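Local coordinates for 2-dehydro-3-deoxy-d-gluconate/2-dehydro-3-deoxy-phosphogluconate aldolase (PDB 4UXD), which is an aldolase of the dihydrodipicolinate synthetase family, a four-chain assembly whose subunits are built on a parallel-stranded TIM barrel, at residues Y25-V29 with I234-Y238; I42-N48 with D81-V86; V178-S184 with F202-Q208; N270-Y275 with M290-I295. All coordinates share one frame; numbering follows the deposited sequence.

In the fold
All four contacts belong to one TIM-barrel chain and its C-terminal helices. Contact 3 pairs two neighbouring barrel strands. Contact 1 joins the first strand to the outer helix 233-240 and touches contact 3 where Gly27 O lies 3.4 Å from Phe205 CE2. Contact 2 packs the outer helices that follow the first two strands; its centre lies about 25 Å from that of contact 3, across the middle of the chain. Contact 4 joins the C-terminal tail to helix 270-279. Its centre is about 27 Å from that of contact 3. Isopropyl alcohol meets Gln208 of contact 3. Glycerol is bound at Gly207 of contact 3 and at Tyr272 of contact 4. Both compounds probably come from the crystallisation liquor.

Contact 1. Residues Y25-V29 with I234-Y238; sequences YKGIV and IVRLY
Tyr238 holds CG anti to its backbone N (chi1 177°), and this sends the phenol from helix 234-238 out to Gly27. Ile28 folds at chi2 (-60°), which brings CD1 round to the base of the same tyrosine. The two side chains lie alongside, pointing opposite ways. Ile28 CD1 lies 3.7 Å from Tyr238 CB. Ile28 CD1 also touches Ile234 CG2 at 3.6 Å. The other branch of Ile28, CG2, meets Val235 CG2 at 3.9 Å, so one isoleucine touches Ile234, Val235 and Tyr238, which lie on the same side of the helix. Further along, Tyr238 CZ rests 3.5 Å from Gly27 CA, and the glycine meets the ring obliquely. Lys26 runs across the end of the phenol, with CG 3.6 Å from Tyr238 OH.

Strand 27-29 and helix 234-238 run nearly antiparallel, at 166°, with axes 8.8 Å apart. This is the packing of an outer helix on the wall of a TIM barrel. Leu212 of helix 212-217 touches both Ile28 and Ile234, while Lys242 makes a cation-pi contact with the Tyr238 ring. Strand backbone groups are bonded along its flanks: Gly27 with Ser221, Ile28 with Tyr61 and Asp60, whose carboxylate also takes Ile28 N. No hydrogen bond crosses to the helix, so the join rests on shape and on burial of apolar groups.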
# COMPACT_ATOMS: atom_id res chain seq x y z
N TYR A 25 11.70 -32.85 -6.44
CA TYR A 25 12.34 -31.85 -5.60
C TYR A 25 11.62 -31.75 -4.27
O TYR A 25 10.40 -31.66 -4.22
CB TYR A 25 12.37 -30.48 -6.29
CG TYR A 25 13.17 -30.47 -7.58
CD1 TYR A 25 14.55 -30.42 -7.56
CD2 TYR A 25 12.53 -30.50 -8.81
CE1 TYR A 25 15.27 -30.40 -8.74
CE2 TYR A 25 13.25 -30.49 -9.99
CZ TYR A 25 14.62 -30.45 -9.94
OH TYR A 25 15.34 -30.43 -11.12
N LYS A 26 12.39 -31.79 -3.20
CA LYS A 26 11.85 -31.68 -1.85
C LYS A 26 13.05 -31.56 -0.91
O LYS A 26 14.17 -31.85 -1.31
CB LYS A 26 10.92 -32.87 -1.52
CG LYS A 26 11.46 -34.04 -0.69
CD LYS A 26 11.87 -35.25 -1.53
CE LYS A 26 10.77 -35.72 -2.48
NZ LYS A 26 9.39 -35.57 -1.93
N GLY A 27 12.82 -31.11 0.32
CA GLY A 27 13.90 -30.92 1.27
C GLY A 27 14.33 -29.47 1.44
O GLY A 27 13.55 -28.55 1.19
N ILE A 28 15.58 -29.28 1.85
CA ILE A 28 16.10 -27.98 2.23
C ILE A 28 17.03 -27.39 1.19
O ILE A 28 18.02 -27.99 0.80
CB ILE A 28 16.83 -28.07 3.57
CG1 ILE A 28 15.87 -28.60 4.65
CG2 ILE A 28 17.41 -26.70 3.98
CD1 ILE A 28 14.65 -27.75 4.87
N VAL A 29 16.66 -26.19 0.76
CA VAL A 29 17.36 -25.46 -0.27
C VAL A 29 18.05 -24.26 0.36
O VAL A 29 17.38 -23.46 1.00
CB VAL A 29 16.37 -24.95 -1.35
CG1 VAL A 29 17.10 -24.15 -2.43
CG2 VAL A 29 15.60 -26.10 -1.94
N ILE A 234 17.27 -24.92 10.57
CA ILE A 234 16.27 -25.33 9.59
C ILE A 234 16.42 -26.78 9.17
O ILE A 234 15.42 -27.45 8.93
CB ILE A 234 16.33 -24.43 8.34
CG1 ILE A 234 15.59 -23.12 8.60
CG2 ILE A 234 15.73 -25.13 7.10
CD1 ILE A 234 14.09 -23.28 8.79
N VAL A 235 17.64 -27.29 9.07
CA VAL A 235 17.83 -28.66 8.57
C VAL A 235 17.48 -29.72 9.62
O VAL A 235 16.85 -30.74 9.29
CB VAL A 235 19.25 -28.89 8.06
CG1 VAL A 235 19.42 -30.33 7.56
CG2 VAL A 235 19.56 -27.91 6.96
N ARG A 236 17.89 -29.50 10.87
CA ARG A 236 17.45 -30.33 11.98
C ARG A 236 15.93 -30.41 11.98
O ARG A 236 15.36 -31.50 12.01
CB ARG A 236 17.95 -29.79 13.33
CG ARG A 236 19.47 -29.72 13.44
CD ARG A 236 19.95 -29.46 14.87
NE ARG A 236 19.94 -28.04 15.21
CZ ARG A 236 19.08 -27.45 16.03
NH1 ARG A 236 18.11 -28.13 16.63
NH2 ARG A 236 19.19 -26.14 16.25
N LEU A 237 15.29 -29.24 11.92
CA LEU A 237 13.83 -29.14 11.91
C LEU A 237 13.20 -30.09 10.90
O LEU A 237 12.33 -30.88 11.25
CB LEU A 237 13.42 -27.71 11.59
CG LEU A 237 11.92 -27.40 11.61
CD1 LEU A 237 11.74 -25.92 11.86
CD2 LEU A 237 11.20 -27.78 10.31
N TYR A 238 13.64 -29.99 9.65
CA TYR A 238 13.08 -30.80 8.56
C TYR A 238 13.23 -32.30 8.80
O TYR A 238 12.35 -33.08 8.45
CB TYR A 238 13.74 -30.43 7.23
CG TYR A 238 13.28 -31.25 6.05
CD1 TYR A 238 13.90 -32.46 5.73
CD2 TYR A 238 12.23 -30.83 5.25
CE1 TYR A 238 13.48 -33.22 4.66
CE2 TYR A 238 11.81 -31.58 4.17
CZ TYR A 238 12.43 -32.77 3.88
OH TYR A 238 12.01 -33.52 2.80

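Contact 2. Residues I42-N48 with D81-V86; sequences IDYNATN and DFLKFV
The ring of Tyr44 turns its edge toward one face of Phe85, in an edge-to-face pair with centroids 5.0 Å apart and planes at 60°. Tyr44 CD1 stands over that Phe85 face near the rim, 3.4 Å from CG of Phe85. Tyr44 CB also lies over the face and makes a CH-pi contact. At the edge of the Phe85 ring is the backbone N of Asn48. The Tyr44 ring carries Ile42 CG2 over the centre of one face, and its OH reaches Asp81 CB at 3.5 Å. The Phe82 ring has Thr47 OG1 at its edge, 3.5 Å from CE1, and Val86 CG2 over one face. Ile42 CG2 approaches the same ring obliquely, 3.7 Å from Phe82 CD1.

These are the outer helices that follow the first and second strands of the TIM barrel. They point the same general way but cross at -41°, with segment axes 11.0 Å apart.

Thr47 keeps OG1 beside its backbone N (chi1 -57°), which leaves CG2 anti to N and places this methyl between Phe82 and Phe85. Thr47 OG1 turns back to Asp43 O at 3.0 Å, meeting it from above the carbonyl plane. That oxygen also accepts Thr47 N. Asp43 is the N-cap of helix 44-56; its OD1 takes weak bonds from Asn45 N and Ala46 N. Asn48 ND2 lies near Phe85 CZ, while OD1 of the same asparagine is bonded to Lys52.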
# COMPACT_ATOMS: atom_id res chain seq x y z
N ILE A 42 33.36 -10.84 -5.84
CA ILE A 42 33.11 -12.18 -5.35
C ILE A 42 34.40 -12.83 -4.84
O ILE A 42 35.40 -12.93 -5.55
CB ILE A 42 32.48 -13.06 -6.42
CG1 ILE A 42 31.16 -12.44 -6.88
CG2 ILE A 42 32.24 -14.49 -5.88
CD1 ILE A 42 30.38 -13.27 -7.88
N ASP A 43 34.34 -13.26 -3.58
CA ASP A 43 35.42 -13.95 -2.90
C ASP A 43 35.23 -15.45 -3.04
O ASP A 43 34.49 -16.07 -2.28
CB ASP A 43 35.45 -13.53 -1.42
CG ASP A 43 36.53 -14.24 -0.61
OD1 ASP A 43 37.31 -15.02 -1.19
OD2 ASP A 43 36.59 -14.01 0.61
N TYR A 44 35.92 -16.04 -4.02
CA TYR A 44 35.68 -17.43 -4.39
C TYR A 44 36.25 -18.40 -3.37
O TYR A 44 35.81 -19.54 -3.27
CB TYR A 44 36.26 -17.71 -5.79
CG TYR A 44 35.36 -17.15 -6.87
CD1 TYR A 44 34.20 -17.81 -7.22
CD2 TYR A 44 35.66 -15.96 -7.52
CE1 TYR A 44 33.37 -17.31 -8.20
CE2 TYR A 44 34.83 -15.45 -8.48
CZ TYR A 44 33.68 -16.14 -8.83
OH TYR A 44 32.84 -15.65 -9.80
N ASN A 45 37.21 -17.95 -2.59
CA ASN A 45 37.68 -18.77 -1.48
C ASN A 45 36.61 -18.89 -0.38
O ASN A 45 36.36 -19.99 0.13
CB ASN A 45 38.97 -18.19 -0.90
CG ASN A 45 39.70 -19.19 -0.03
OD1 ASN A 45 39.76 -20.38 -0.34
ND2 ASN A 45 40.23 -18.71 1.08
N ALA A 46 35.98 -17.78 -0.02
CA ALA A 46 34.88 -17.82 0.96
C ALA A 46 33.68 -18.61 0.42
O ALA A 46 33.04 -19.34 1.17
CB ALA A 46 34.46 -16.42 1.35
N THR A 47 33.40 -18.47 -0.87
CA THR A 47 32.33 -19.24 -1.50
C THR A 47 32.57 -20.73 -1.28
O THR A 47 31.62 -21.51 -1.17
CB THR A 47 32.25 -18.94 -3.02
OG1 THR A 47 32.04 -17.54 -3.21
CG2 THR A 47 31.11 -19.71 -3.68
N ASN A 48 33.83 -21.14 -1.23
CA ASN A 48 34.18 -22.53 -0.98
C ASN A 48 33.95 -22.88 0.49
O ASN A 48 33.42 -23.93 0.82
CB ASN A 48 35.64 -22.80 -1.38
CG ASN A 48 35.90 -24.27 -1.63
OD1 ASN A 48 36.31 -25.00 -0.73
ND2 ASN A 48 35.67 -24.71 -2.87
N ASP A 81 30.09 -16.70 -14.09
CA ASP A 81 31.31 -17.18 -13.46
C ASP A 81 30.98 -17.85 -12.13
O ASP A 81 31.49 -18.93 -11.83
CB ASP A 81 32.32 -16.05 -13.27
CG ASP A 81 32.98 -15.63 -14.59
OD1 ASP A 81 32.96 -16.42 -15.57
OD2 ASP A 81 33.51 -14.50 -14.64
N PHE A 82 30.08 -17.25 -11.34
CA PHE A 82 29.74 -17.80 -10.02
C PHE A 82 29.00 -19.14 -10.12
O PHE A 82 29.28 -20.07 -9.36
CB PHE A 82 28.91 -16.79 -9.25
CG PHE A 82 28.68 -17.14 -7.82
CD1 PHE A 82 29.67 -16.92 -6.87
CD2 PHE A 82 27.46 -17.64 -7.40
CE1 PHE A 82 29.45 -17.22 -5.53
CE2 PHE A 82 27.24 -17.94 -6.07
CZ PHE A 82 28.23 -17.72 -5.13
N LEU A 83 28.06 -19.25 -11.05
CA LEU A 83 27.37 -20.52 -11.27
C LEU A 83 28.38 -21.61 -11.64
O LEU A 83 28.25 -22.77 -11.24
CB LEU A 83 26.31 -20.38 -12.36
CG LEU A 83 25.17 -19.38 -12.14
CD1 LEU A 83 24.14 -19.51 -13.24
CD2 LEU A 83 24.51 -19.57 -10.78
N LYS A 84 29.41 -21.24 -12.40
CA LYS A 84 30.43 -22.19 -12.77
C LYS A 84 31.20 -22.66 -11.53
O LYS A 84 31.41 -23.85 -11.33
CB LYS A 84 31.38 -21.58 -13.80
CG LYS A 84 31.93 -22.59 -14.81
CD LYS A 84 32.84 -21.94 -15.82
CE LYS A 84 34.18 -21.56 -15.20
NZ LYS A 84 35.16 -21.03 -16.19
N PHE A 85 31.62 -21.72 -10.70
CA PHE A 85 32.41 -22.06 -9.54
C PHE A 85 31.64 -23.04 -8.68
O PHE A 85 32.13 -24.12 -8.35
CB PHE A 85 32.79 -20.82 -8.73
CG PHE A 85 33.63 -21.12 -7.52
CD1 PHE A 85 35.01 -21.31 -7.63
CD2 PHE A 85 33.06 -21.18 -6.26
CE1 PHE A 85 35.79 -21.58 -6.50
CE2 PHE A 85 33.84 -21.44 -5.12
CZ PHE A 85 35.21 -21.64 -5.26
N VAL A 86 30.41 -22.67 -8.35
CA VAL A 86 29.57 -23.48 -7.49
C VAL A 86 29.34 -24.86 -8.08
O VAL A 86 29.39 -25.86 -7.37
CB VAL A 86 28.24 -22.77 -7.23
CG1 VAL A 86 27.27 -23.67 -6.48
CG2 VAL A 86 28.50 -21.47 -6.46

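Contact 3. Residues V178-S184 with F202-Q208; sequences VKGVKDS and FAVFQGQ. With IPA (isopropyl alcohol), chain G.
Strands 178-183 and 203-206 are the two arms of a beta-alpha-beta unit in the wall of the TIM barrel, connected through helix 188-195. They pair in parallel, Gly180 facing Ala203 and Asp183 facing Gln206. Ala203 N gives to Lys179 O, and Val181 N to Ala203 O at 2.8 Å. Phe205 N then meets Val181 O at 2.9 Å. Asp183 N bonds to Phe205 O, and Gly207 N to Asp183 O.

Phe202 lays one ring face over Gly180, whose CA makes a CH-pi contact 3.8 Å from the centroid. Val178 CG1 stands at the ring edge, 3.7 Å from Phe202 CE1. On the face that carries Ala203, Lys182 and Phe205 run next to each other, with CG of the lysine 3.8 Å from CB of the phenylalanine. Val181, Val204 and Asp183 are on the opposite face.

Past the strands, Gln208 bends at chi2 (-64°), and its NE2 spans two acceptors. Gln208 NE2 gives to Ser184 O at 2.9 Å and to O2 of isopropyl alcohol at 3.2 Å. Gln206 OE1 accepts Gln208 N on a lone pair in the carbonyl plane, while NE2 of Gln206 goes to Ser215.

Helix 188-195 covers Val181, Asp183 and Val204 through Phe191, Met194 and Leu195. Strand 150-155 continues the sheet beside 178-183, where Asn155 binds Asp183 OD2, and Val224 of strand 222-224 touches Lys182 and Phe205.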
# COMPACT_ATOMS: atom_id res chain seq x y z
N VAL A 178 8.32 -27.13 -16.07
CA VAL A 178 8.07 -26.49 -14.80
C VAL A 178 7.86 -27.57 -13.74
O VAL A 178 6.87 -28.29 -13.76
CB VAL A 178 6.84 -25.53 -14.85
CG1 VAL A 178 6.58 -24.91 -13.47
CG2 VAL A 178 7.03 -24.43 -15.90
N LYS A 179 8.80 -27.63 -12.81
CA LYS A 179 8.85 -28.68 -11.80
C LYS A 179 8.45 -28.23 -10.40
O LYS A 179 8.47 -29.03 -9.48
CB LYS A 179 10.27 -29.26 -11.77
CG LYS A 179 10.64 -30.08 -13.02
CD LYS A 179 9.60 -31.18 -13.28
CE LYS A 179 10.02 -32.13 -14.38
NZ LYS A 179 10.06 -31.43 -15.67
N GLY A 180 8.07 -26.96 -10.23
CA GLY A 180 7.65 -26.48 -8.93
C GLY A 180 7.50 -24.97 -8.82
O GLY A 180 7.62 -24.23 -9.81
N VAL A 181 7.23 -24.52 -7.60
CA VAL A 181 7.06 -23.10 -7.31
C VAL A 181 7.58 -22.80 -5.90
O VAL A 181 7.43 -23.60 -4.99
CB VAL A 181 5.60 -22.69 -7.44
CG1 VAL A 181 4.75 -23.30 -6.31
CG2 VAL A 181 5.48 -21.18 -7.49
N LYS A 182 8.26 -21.67 -5.76
CA LYS A 182 8.81 -21.22 -4.48
C LYS A 182 8.14 -19.93 -4.14
O LYS A 182 8.08 -19.04 -4.99
CB LYS A 182 10.32 -20.99 -4.54
CG LYS A 182 11.17 -22.21 -4.75
CD LYS A 182 12.59 -21.79 -5.07
CE LYS A 182 13.52 -22.99 -5.13
NZ LYS A 182 14.90 -22.57 -5.53
N ASP A 183 7.70 -19.80 -2.89
CA ASP A 183 6.96 -18.63 -2.45
C ASP A 183 7.54 -18.00 -1.17
O ASP A 183 7.58 -18.63 -0.12
CB ASP A 183 5.50 -18.99 -2.22
CG ASP A 183 4.64 -17.80 -1.88
OD1 ASP A 183 4.60 -17.40 -0.70
OD2 ASP A 183 4.01 -17.26 -2.80
N SER A 184 7.94 -16.74 -1.28
CA SER A 184 8.48 -15.98 -0.15
C SER A 184 7.55 -14.84 0.34
O SER A 184 7.94 -14.02 1.17
CB SER A 184 9.84 -15.38 -0.54
OG SER A 184 10.77 -16.41 -0.82
N PHE A 202 5.40 -31.60 -9.31
CA PHE A 202 5.31 -30.18 -9.01
C PHE A 202 5.49 -29.91 -7.50
O PHE A 202 4.61 -30.23 -6.68
CB PHE A 202 3.99 -29.60 -9.52
CG PHE A 202 3.95 -28.10 -9.55
CD1 PHE A 202 4.54 -27.41 -10.59
CD2 PHE A 202 3.33 -27.38 -8.54
CE1 PHE A 202 4.52 -26.02 -10.63
CE2 PHE A 202 3.30 -26.00 -8.57
CZ PHE A 202 3.90 -25.32 -9.62
N ALA A 203 6.63 -29.32 -7.16
CA ALA A 203 6.99 -29.00 -5.78
C ALA A 203 6.50 -27.61 -5.37
O ALA A 203 6.26 -26.75 -6.22
CB ALA A 203 8.52 -29.09 -5.60
N VAL A 204 6.34 -27.41 -4.07
CA VAL A 204 5.94 -26.12 -3.53
C VAL A 204 6.79 -25.82 -2.30
O VAL A 204 6.61 -26.44 -1.25
CB VAL A 204 4.45 -26.10 -3.17
CG1 VAL A 204 4.04 -24.74 -2.69
CG2 VAL A 204 3.61 -26.49 -4.38
N PHE A 205 7.73 -24.88 -2.43
CA PHE A 205 8.65 -24.58 -1.35
C PHE A 205 8.28 -23.31 -0.57
O PHE A 205 7.91 -22.30 -1.16
CB PHE A 205 10.08 -24.43 -1.89
CG PHE A 205 10.73 -25.73 -2.29
CD1 PHE A 205 10.60 -26.22 -3.58
CD2 PHE A 205 11.51 -26.44 -1.39
CE1 PHE A 205 11.21 -27.40 -3.96
CE2 PHE A 205 12.13 -27.64 -1.76
CZ PHE A 205 11.98 -28.11 -3.04
N GLN A 206 8.39 -23.38 0.75
CA GLN A 206 8.22 -22.22 1.61
C GLN A 206 9.54 -21.45 1.68
O GLN A 206 10.57 -22.01 2.04
CB GLN A 206 7.75 -22.66 3.00
CG GLN A 206 7.66 -21.53 4.05
CD GLN A 206 6.73 -20.40 3.62
OE1 GLN A 206 7.20 -19.35 3.15
NE2 GLN A 206 5.42 -20.59 3.77
N GLY A 207 9.49 -20.16 1.38
CA GLY A 207 10.69 -19.35 1.27
C GLY A 207 11.05 -18.63 2.55
O GLY A 207 12.10 -17.99 2.62
N GLN A 208 10.19 -18.71 3.55
CA GLN A 208 10.43 -18.02 4.81
C GLN A 208 10.66 -19.03 5.92
O GLN A 208 9.79 -19.84 6.22
CB GLN A 208 9.26 -17.10 5.18
CG GLN A 208 9.00 -15.96 4.20
CD GLN A 208 10.15 -14.97 4.09
OE1 GLN A 208 11.15 -15.06 4.81
NE2 GLN A 208 10.02 -14.03 3.16
C1 IPA G . 13.57 -10.44 2.05
C2 IPA G . 12.56 -11.57 1.95
C3 IPA G . 11.13 -11.04 1.90
O2 IPA G . 12.74 -12.37 3.09

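Contact 4. Residues N270-Y275 with M290-I295; sequences NAYYEY and MYRVGI
Glu274 receives two backbone N-H groups from the tail 290-295. Gly294 N gives to Glu274 OE1 at 2.7 Å, on the syn lone pair. Ile295 N gives to Glu274 OE2 at 3.1 Å, from well above the carboxylate plane. Glu274 OE2 also faces Arg292 NH1 at 3.2 Å, but it lies over the guanidinium face, so this salt bridge rests on charge alone. The three partners would be expected to favour an ionised carboxylate. CG of Glu274 is anti to the backbone N (chi1 -174°) and the chain is extended, which carries the acid out to the tail. Ile295 CG2 packs on its stem, 3.4 Å from Glu274 CG. Gly294 and Ile295 are poorly ordered.

Asn270 OD1 takes a weak bond from Tyr291 N, and Val293 CG2 touches Asn270 CB. Met290 CE makes a CH-pi contact 3.3 Å from the centroid of the Tyr273 ring, with SD above the same face at 5.0 Å, a Met-aromatic contact.

The phenol of Tyr273 bonds to Thr34 N and Thr68 O. Tyr291 OH meets Asn132 of the third subunit. Helix 245-264 packs against helix 270-279, Leu263 on Ala271 and Leu259 on Tyr275.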
# COMPACT_ATOMS: atom_id res chain seq x y z
N ASN A 270 21.81 -7.74 4.37
CA ASN A 270 23.14 -7.43 4.85
C ASN A 270 23.54 -8.23 6.10
O ASN A 270 24.66 -8.73 6.18
CB ASN A 270 23.24 -5.94 5.10
CG ASN A 270 23.07 -5.14 3.81
OD1 ASN A 270 23.74 -5.42 2.82
ND2 ASN A 270 22.15 -4.17 3.82
N ALA A 271 22.60 -8.39 7.03
CA ALA A 271 22.85 -9.13 8.27
C ALA A 271 23.29 -10.57 8.01
O ALA A 271 24.07 -11.13 8.78
CB ALA A 271 21.62 -9.12 9.15
N TYR A 272 22.78 -11.17 6.93
CA TYR A 272 23.14 -12.54 6.55
C TYR A 272 24.62 -12.61 6.22
O TYR A 272 25.30 -13.59 6.53
CB TYR A 272 22.33 -13.03 5.35
CG TYR A 272 20.87 -13.31 5.66
CD1 TYR A 272 19.96 -12.28 5.88
CD2 TYR A 272 20.40 -14.62 5.75
CE1 TYR A 272 18.63 -12.54 6.17
CE2 TYR A 272 19.07 -14.89 6.04
CZ TYR A 272 18.20 -13.84 6.24
OH TYR A 272 16.88 -14.11 6.53
N TYR A 273 25.11 -11.55 5.59
CA TYR A 273 26.49 -11.48 5.18
C TYR A 273 27.38 -11.32 6.41
O TYR A 273 28.32 -12.09 6.59
CB TYR A 273 26.68 -10.36 4.14
CG TYR A 273 26.20 -10.79 2.76
CD1 TYR A 273 24.84 -10.86 2.46
CD2 TYR A 273 27.10 -11.16 1.78
CE1 TYR A 273 24.40 -11.28 1.22
CE2 TYR A 273 26.67 -11.59 0.54
CZ TYR A 273 25.32 -11.64 0.26
OH TYR A 273 24.90 -12.06 -0.99
N GLU A 274 27.08 -10.36 7.28
CA GLU A 274 27.87 -10.20 8.48
C GLU A 274 27.90 -11.51 9.27
O GLU A 274 28.96 -11.95 9.74
CB GLU A 274 27.32 -9.07 9.35
CG GLU A 274 28.18 -8.75 10.56
CD GLU A 274 27.77 -7.45 11.24
OE1 GLU A 274 26.97 -6.70 10.65
OE2 GLU A 274 28.24 -7.19 12.38
N TYR A 275 26.74 -12.14 9.40
CA TYR A 275 26.61 -13.30 10.25
C TYR A 275 27.50 -14.40 9.72
O TYR A 275 28.12 -15.14 10.49
CB TYR A 275 25.15 -13.76 10.31
CG TYR A 275 24.81 -14.56 11.55
CD1 TYR A 275 25.33 -15.83 11.75
CD2 TYR A 275 23.95 -14.04 12.51
CE1 TYR A 275 25.01 -16.57 12.87
CE2 TYR A 275 23.63 -14.77 13.64
CZ TYR A 275 24.16 -16.03 13.82
OH TYR A 275 23.84 -16.77 14.95
N MET A 290 24.40 -2.62 -0.75
CA MET A 290 24.70 -3.30 0.51
C MET A 290 25.54 -2.38 1.39
O MET A 290 26.23 -1.48 0.89
CB MET A 290 25.46 -4.62 0.28
CG MET A 290 24.80 -5.64 -0.59
SD MET A 290 25.90 -6.99 -1.06
CE MET A 290 25.81 -8.08 0.35
N TYR A 291 25.49 -2.60 2.70
CA TYR A 291 26.40 -1.91 3.60
C TYR A 291 26.49 -2.66 4.93
O TYR A 291 25.58 -3.42 5.29
CB TYR A 291 25.95 -0.46 3.80
CG TYR A 291 24.64 -0.31 4.54
CD1 TYR A 291 23.43 -0.30 3.86
CD2 TYR A 291 24.63 -0.14 5.91
CE1 TYR A 291 22.23 -0.15 4.55
CE2 TYR A 291 23.44 0.01 6.60
CZ TYR A 291 22.25 0.00 5.92
OH TYR A 291 21.08 0.17 6.62
N ARG A 292 27.59 -2.48 5.66
CA ARG A 292 27.78 -3.16 6.95
C ARG A 292 26.75 -2.67 7.97
O ARG A 292 26.41 -1.49 8.00
CB ARG A 292 29.22 -2.97 7.46
CG ARG A 292 29.44 -3.05 8.99
CD ARG A 292 29.60 -4.48 9.52
NE ARG A 292 30.79 -4.58 10.37
CZ ARG A 292 30.79 -4.48 11.70
NH1 ARG A 292 29.66 -4.30 12.38
NH2 ARG A 292 31.94 -4.56 12.36
N VAL A 293 26.29 -3.57 8.82
CA VAL A 293 25.11 -3.33 9.64
C VAL A 293 25.38 -3.35 11.14
O VAL A 293 25.14 -2.36 11.84
CB VAL A 293 24.03 -4.37 9.28
CG1 VAL A 293 23.01 -4.53 10.38
CG2 VAL A 293 23.33 -3.98 7.99
N GLY A 294 25.87 -4.49 11.62
CA GLY A 294 26.03 -4.73 13.05
C GLY A 294 25.02 -5.75 13.54
O GLY A 294 23.87 -5.40 13.82
N ILE A 295 25.44 -7.01 13.64
CA ILE A 295 24.61 -8.08 14.18
C ILE A 295 25.45 -8.77 15.26
O ILE A 295 26.68 -8.79 15.17
CB ILE A 295 24.13 -9.07 13.07
CG1 ILE A 295 23.44 -10.32 13.65
CG2 ILE A 295 25.29 -9.51 12.19
CD1 ILE A 295 22.08 -10.06 14.28